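Local atomic coordinates of ABC sugar transporter, periplasmic sugar binding protein (Legionella pneumophila subsp. pneumophila, PDB entry 3ROT), a protein that probably binds a sugar in the periplasm and delivers it to an ABC transporter. Residues 219-231 and 236-248. Residues are numbered along the deposited sequence; the frame is centred on the assembly and turned at random.
With GOL (glycerol), chain C.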
loop_
_atom_site.group_PDB
_atom_site.type_symbol
_atom_site.label_atom_id
_atom_site.label_comp_id
_atom_site.label_asym_id
_atom_site.label_seq_id
_atom_site.Cartn_x
_atom_site.Cartn_y
_atom_site.Cartn_z
ATOM N N PRO A 219 0.795 22.971 -1.263
ATOM C CA PRO A 219 -0.241 23.260 -0.266
ATOM C C PRO A 219 0.181 22.777 1.124
ATOM O O PRO A 219 1.103 21.968 1.257
ATOM C CB PRO A 219 -1.430 22.480 -0.791
ATOM C CG PRO A 219 -0.758 21.224 -1.275
ATOM C CD PRO A 219 0.443 21.770 -2.042
ATOM N N GLN A 220 -0.492 23.285 2.149
ATOM C CA GLN A 220 -0.216 22.884 3.520
ATOM C C GLN A 220 -1.072 21.658 3.732
ATOM O O GLN A 220 -2.272 21.691 3.463
ATOM C CB GLN A 220 -0.603 24.003 4.483
ATOM C CG GLN A 220 0.177 25.253 4.204
ATOM C CD GLN A 220 1.664 24.985 4.186
ATOM O OE1 GLN A 220 2.276 24.776 5.230
ATOM N NE2 GLN A 220 2.253 24.972 2.996
ATOM N N VAL A 221 -0.452 20.583 4.215
ATOM C CA VAL A 221 -1.137 19.314 4.374
ATOM C C VAL A 221 -1.352 18.800 5.801
ATOM O O VAL A 221 -0.460 18.847 6.654
ATOM C CB VAL A 221 -0.393 18.227 3.555
ATOM C CG1 VAL A 221 -1.143 16.898 3.630
ATOM C CG2 VAL A 221 -0.245 18.692 2.108
ATOM N N TYR A 222 -2.551 18.285 6.031
ATOM C CA TYR A 222 -2.941 17.755 7.332
ATOM C C TYR A 222 -3.490 16.348 7.151
ATOM O O TYR A 222 -4.136 16.050 6.145
ATOM C CB TYR A 222 -3.985 18.687 7.956
ATOM C CG TYR A 222 -3.401 20.054 8.216
ATOM C CD1 TYR A 222 -2.762 20.336 9.421
ATOM C CD2 TYR A 222 -3.385 21.032 7.214
ATOM C CE1 TYR A 222 -2.115 21.543 9.627
ATOM C CE2 TYR A 222 -2.736 22.259 7.414
ATOM C CZ TYR A 222 -2.103 22.498 8.627
ATOM O OH TYR A 222 -1.452 23.678 8.852
ATOM N N SER A 223 -3.245 15.477 8.119
ATOM C CA SER A 223 -3.717 14.111 7.968
ATOM C C SER A 223 -4.007 13.379 9.282
ATOM O O SER A 223 -3.942 13.956 10.373
ATOM C CB SER A 223 -2.691 13.316 7.142
ATOM O OG SER A 223 -3.236 12.094 6.684
ATOM N N PHE A 224 -4.326 12.097 9.143
ATOM C CA PHE A 224 -4.606 11.219 10.270
ATOM C C PHE A 224 -3.682 10.013 10.181
ATOM O O PHE A 224 -3.444 9.487 9.095
ATOM C CB PHE A 224 -6.051 10.719 10.218
ATOM C CG PHE A 224 -7.071 11.746 10.622
ATOM C CD1 PHE A 224 -7.683 11.681 11.869
ATOM C CD2 PHE A 224 -7.419 12.777 9.759
ATOM C CE1 PHE A 224 -8.629 12.628 12.255
ATOM C CE2 PHE A 224 -8.363 13.729 10.137
ATOM C CZ PHE A 224 -8.969 13.650 11.393
ATOM N N ASP A 225 -3.167 9.594 11.330
ATOM C CA ASP A 225 -2.310 8.417 11.450
ATOM C C ASP A 225 -0.869 8.638 11.054
ATOM O O ASP A 225 -0.566 8.915 9.892
ATOM C CB ASP A 225 -2.889 7.257 10.642
ATOM C CG ASP A 225 -4.376 7.066 10.888
ATOM O OD1 ASP A 225 -4.813 7.220 12.050
ATOM O OD2 ASP A 225 -5.101 6.753 9.922
ATOM N N LYS A 226 0.019 8.487 12.034
ATOM C CA LYS A 226 1.442 8.677 11.810
ATOM C C LYS A 226 2.122 7.406 11.302
ATOM O O LYS A 226 2.845 6.741 12.038
ATOM C CB LYS A 226 2.122 9.150 13.099
ATOM C CG LYS A 226 1.702 10.550 13.550
ATOM C CD LYS A 226 2.495 11.016 14.767
ATOM C CE LYS A 226 2.095 12.431 15.171
ATOM N NZ LYS A 226 2.861 12.936 16.348
ATOM N N THR A 227 1.869 7.072 10.042
ATOM C CA THR A 227 2.473 5.902 9.408
ATOM C C THR A 227 3.912 6.298 9.053
ATOM O O THR A 227 4.246 7.483 9.053
ATOM C CB THR A 227 1.735 5.533 8.105
ATOM O OG1 THR A 227 1.836 6.623 7.184
ATOM C CG2 THR A 227 0.265 5.244 8.375
ATOM N N PRO A 228 4.777 5.313 8.755
ATOM C CA PRO A 228 6.173 5.589 8.403
ATOM C C PRO A 228 6.334 6.675 7.343
ATOM O O PRO A 228 7.126 7.600 7.506
ATOM C CB PRO A 228 6.676 4.228 7.927
ATOM C CG PRO A 228 5.952 3.298 8.868
ATOM C CD PRO A 228 4.542 3.858 8.869
ATOM N N ASN A 229 5.585 6.567 6.253
ATOM C CA ASN A 229 5.682 7.566 5.204
ATOM C C ASN A 229 5.162 8.923 5.680
ATOM O O ASN A 229 5.695 9.962 5.301
ATOM C CB ASN A 229 4.904 7.134 3.967
ATOM C CG ASN A 229 5.316 7.915 2.744
ATOM O OD1 ASN A 229 6.506 7.970 2.412
ATOM N ND2 ASN A 229 4.352 8.537 2.070
ATOM N N THR A 230 4.118 8.906 6.505
ATOM C CA THR A 230 3.540 10.139 7.038
ATOM C C THR A 230 4.581 10.836 7.922
ATOM O O THR A 230 4.766 12.054 7.848
ATOM C CB THR A 230 2.269 9.843 7.877
ATOM O OG1 THR A 230 1.306 9.155 7.061
ATOM C CG2 THR A 230 1.641 11.146 8.402
ATOM N N VAL A 231 5.269 10.055 8.746
ATOM C CA VAL A 231 6.299 10.590 9.634
ATOM C C VAL A 231 7.439 11.190 8.811
ATOM O O VAL A 231 7.989 12.237 9.150
ATOM C CB VAL A 231 6.853 9.476 10.563
ATOM C CG1 VAL A 231 8.057 9.980 11.343
ATOM C CG2 VAL A 231 5.763 9.028 11.524
ATOM N N LYS A 236 10.136 16.246 6.586
ATOM C CA LYS A 236 10.521 17.033 5.413
ATOM C C LYS A 236 9.689 18.309 5.281
ATOM O O LYS A 236 9.830 19.054 4.310
ATOM C CB LYS A 236 10.353 16.208 4.141
ATOM C CG LYS A 236 11.241 14.986 4.062
ATOM C CD LYS A 236 10.958 14.194 2.806
ATOM C CE LYS A 236 11.956 13.068 2.643
ATOM N NZ LYS A 236 13.342 13.600 2.541
ATOM N N LYS A 237 8.821 18.547 6.260
ATOM C CA LYS A 237 7.940 19.716 6.268
ATOM C C LYS A 237 6.986 19.782 5.077
ATOM O O LYS A 237 6.621 20.865 4.609
ATOM C CB LYS A 237 8.754 21.014 6.357
ATOM C CG LYS A 237 9.476 21.194 7.688
ATOM C CD LYS A 237 10.114 22.571 7.795
ATOM C CE LYS A 237 10.900 22.720 9.092
ATOM N NZ LYS A 237 10.051 22.459 10.288
ATOM N N LEU A 238 6.571 18.618 4.593
ATOM C CA LEU A 238 5.636 18.564 3.481
ATOM C C LEU A 238 4.224 18.349 4.029
ATOM O O LEU A 238 3.242 18.483 3.310
ATOM C CB LEU A 238 6.024 17.439 2.514
ATOM C CG LEU A 238 7.351 17.643 1.773
ATOM C CD1 LEU A 238 7.653 16.417 0.918
ATOM C CD2 LEU A 238 7.272 18.892 0.906
ATOM N N VAL A 239 4.155 18.004 5.314
ATOM C CA VAL A 239 2.906 17.769 6.049
ATOM C C VAL A 239 3.096 18.502 7.380
ATOM O O VAL A 239 4.110 18.315 8.050
ATOM C CB VAL A 239 2.671 16.252 6.307
ATOM C CG1 VAL A 239 1.549 16.051 7.327
ATOM C CG2 VAL A 239 2.311 15.550 4.995
ATOM N N ASN A 240 2.124 19.335 7.747
ATOM C CA ASN A 240 2.195 20.151 8.963
ATOM C C ASN A 240 1.825 19.524 10.303
ATOM O O ASN A 240 2.493 19.772 11.314
ATOM C CB ASN A 240 1.331 21.408 8.789
ATOM C CG ASN A 240 1.988 22.458 7.927
ATOM O OD1 ASN A 240 2.904 22.170 7.162
ATOM N ND2 ASN A 240 1.508 23.688 8.036
ATOM N N TYR A 241 0.748 18.745 10.318
ATOM C CA TYR A 241 0.270 18.144 11.550
ATOM C C TYR A 241 -0.563 16.911 11.252
ATOM O O TYR A 241 -1.366 16.898 10.319
ATOM C CB TYR A 241 -0.588 19.159 12.303
ATOM C CG TYR A 241 -0.826 18.825 13.747
ATOM C CD1 TYR A 241 0.123 19.140 14.717
ATOM C CD2 TYR A 241 -2.000 18.196 14.152
ATOM C CE1 TYR A 241 -0.091 18.841 16.055
ATOM C CE2 TYR A 241 -2.224 17.892 15.493
ATOM C CZ TYR A 241 -1.264 18.222 16.436
ATOM O OH TYR A 241 -1.494 17.963 17.767
ATOM N N VAL A 242 -0.385 15.878 12.064
ATOM C CA VAL A 242 -1.117 14.634 11.869
ATOM C C VAL A 242 -1.714 14.129 13.172
ATOM O O VAL A 242 -1.028 14.060 14.191
ATOM C CB VAL A 242 -0.192 13.542 11.303
ATOM C CG1 VAL A 242 -0.952 12.248 11.139
ATOM C CG2 VAL A 242 0.389 14.001 9.959
HETATM N N MSE A 243 -2.997 13.787 13.126
HETATM C CA MSE A 243 -3.700 13.272 14.285
HETATM C C MSE A 243 -3.274 11.834 14.552
HETATM O O MSE A 243 -3.224 11.014 13.640
HETATM C CB MSE A 243 -5.211 13.307 14.049
HETATM C CG MSE A 243 -5.779 14.702 13.803
HETATM SE SE MSE A 243 -5.394 15.853 15.272
HETATM C CE MSE A 243 -6.675 15.159 16.534
ATOM N N ASP A 244 -2.970 11.527 15.804
ATOM C CA ASP A 244 -2.577 10.169 16.148
ATOM C C ASP A 244 -3.636 9.517 17.036
ATOM O O ASP A 244 -3.938 10.026 18.111
ATOM C CB ASP A 244 -1.223 10.177 16.866
ATOM C CG ASP A 244 -0.758 8.782 17.236
ATOM O OD1 ASP A 244 -1.090 7.827 16.507
ATOM O OD2 ASP A 244 -0.051 8.637 18.247
ATOM N N GLN A 245 -4.196 8.399 16.573
ATOM C CA GLN A 245 -5.211 7.659 17.333
ATOM C C GLN A 245 -4.561 6.553 18.188
ATOM O O GLN A 245 -5.246 5.874 18.941
ATOM C CB GLN A 245 -6.221 6.981 16.396
ATOM C CG GLN A 245 -6.714 7.816 15.233
ATOM C CD GLN A 245 -7.671 7.042 14.339
ATOM O OE1 GLN A 245 -8.755 6.659 14.768
ATOM N NE2 GLN A 245 -7.266 6.801 13.092
ATOM N N GLN A 246 -3.249 6.377 18.050
ATOM C CA GLN A 246 -2.504 5.344 18.782
ATOM C C GLN A 246 -3.072 3.941 18.542
ATOM O O GLN A 246 -3.554 3.296 19.471
ATOM C CB GLN A 246 -2.493 5.629 20.294
ATOM C CG GLN A 246 -1.813 6.937 20.669
ATOM C CD GLN A 246 -1.433 7.015 22.131
ATOM O OE1 GLN A 246 -2.283 7.221 23.004
ATOM N NE2 GLN A 246 -0.147 6.843 22.408
ATOM N N PRO A 247 -3.022 3.454 17.294
ATOM C CA PRO A 247 -3.543 2.118 16.966
ATOM C C PRO A 247 -2.955 0.945 17.763
ATOM O O PRO A 247 -3.667 -0.005 18.081
ATOM C CB PRO A 247 -3.275 1.991 15.460
ATOM C CG PRO A 247 -2.195 2.997 15.183
ATOM C CD PRO A 247 -2.574 4.154 16.078
ATOM N N PHE A 248 -1.666 1.012 18.080
ATOM C CA PHE A 248 -1.021 -0.052 18.847
ATOM C C PHE A 248 -1.727 -0.203 20.197
ATOM O O PHE A 248 -2.044 -1.312 20.630
ATOM C CB PHE A 248 0.460 0.270 19.075
ATOM C CG PHE A 248 1.205 -0.805 19.815
ATOM C CD1 PHE A 248 1.984 -1.736 19.126
ATOM C CD2 PHE A 248 1.112 -0.905 21.203
ATOM C CE1 PHE A 248 2.659 -2.756 19.814
ATOM C CE2 PHE A 248 1.779 -1.919 21.901
ATOM C CZ PHE A 248 2.554 -2.846 21.201
HETATM C C1 GOL C . -9.710 3.604 9.313
HETATM O O1 GOL C . -10.923 3.092 9.808
HETATM C C2 GOL C . -8.881 4.297 10.408
HETATM O O2 GOL C . -9.678 5.150 11.207
HETATM C C3 GOL C . -7.742 5.070 9.750
HETATM O O3 GOL C . -7.758 6.422 10.135
HETATM O O HOH W 1 3.442 20.445 1.377
HETATM O O HOH W 2 2.360 20.846 5.119
HETATM O O HOH W 3 -3.261 6.938 14.354
HETATM O O HOH W 4 -0.595 6.645 14.389
#
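Asp225 and Gln245 meet just past the ends of two neighbouring parallel strands, 220-224 and 241-243, which helix 228-235 connects as a beta-alpha-beta unit in one lobe of this periplasmic binding protein fold. Gln245 NE2 gives a nearly straight bond to the syn lone pair of Asp225 OD1 (2.7 Å), and carboxylate and amide lie almost coplanar, 17° apart. The other oxygen, Asp225 OD2, accepts from O3 of a glycerol, probably from the crystallisation liquor, which is also bound by Asp93, Arg148, His142 and His11; the site is consistent with a sugar pocket between the lobes. Water 3 bridges Asp225 OD1 and Gln245 N, so the side chain of Gln245 holds the carboxylate directly and its backbone N through the water.

Leading up to this pair, the strands are joined in parallel register by Ser223 N to Tyr241 O, Met243 N to Ser223 O, and Asp225 N to Met243 O at 2.7 Å. On one face of the sheet, Met243 CG, anti to its carbonyl carbon (chi1 -61°), runs alongside the Phe224 side chain, which brings it over the ring face, 4.1 Å from the centroid, a CH-pi contact. Helix 112-126 packs against this face. On the other face Thr230 CG2 presses on Val242 CG2 at a tight 3.5 Å, joining the connecting helix to the edge strand.

At the far end Asn240 N bonds to Val221 O, and the Asn240 side chain reaches two partners. Asn240 ND2 donates to Gln220 OE1 and Tyr222 OH, each at 3.1 Å; that hydroxyl is also hydrogen-bonded to Thr127. Both acceptors stand some 25° out of the Asn240 amide plane, and both bonds are bent. Water 2 donates to Asn240 OD1 and accepts from Val221 N.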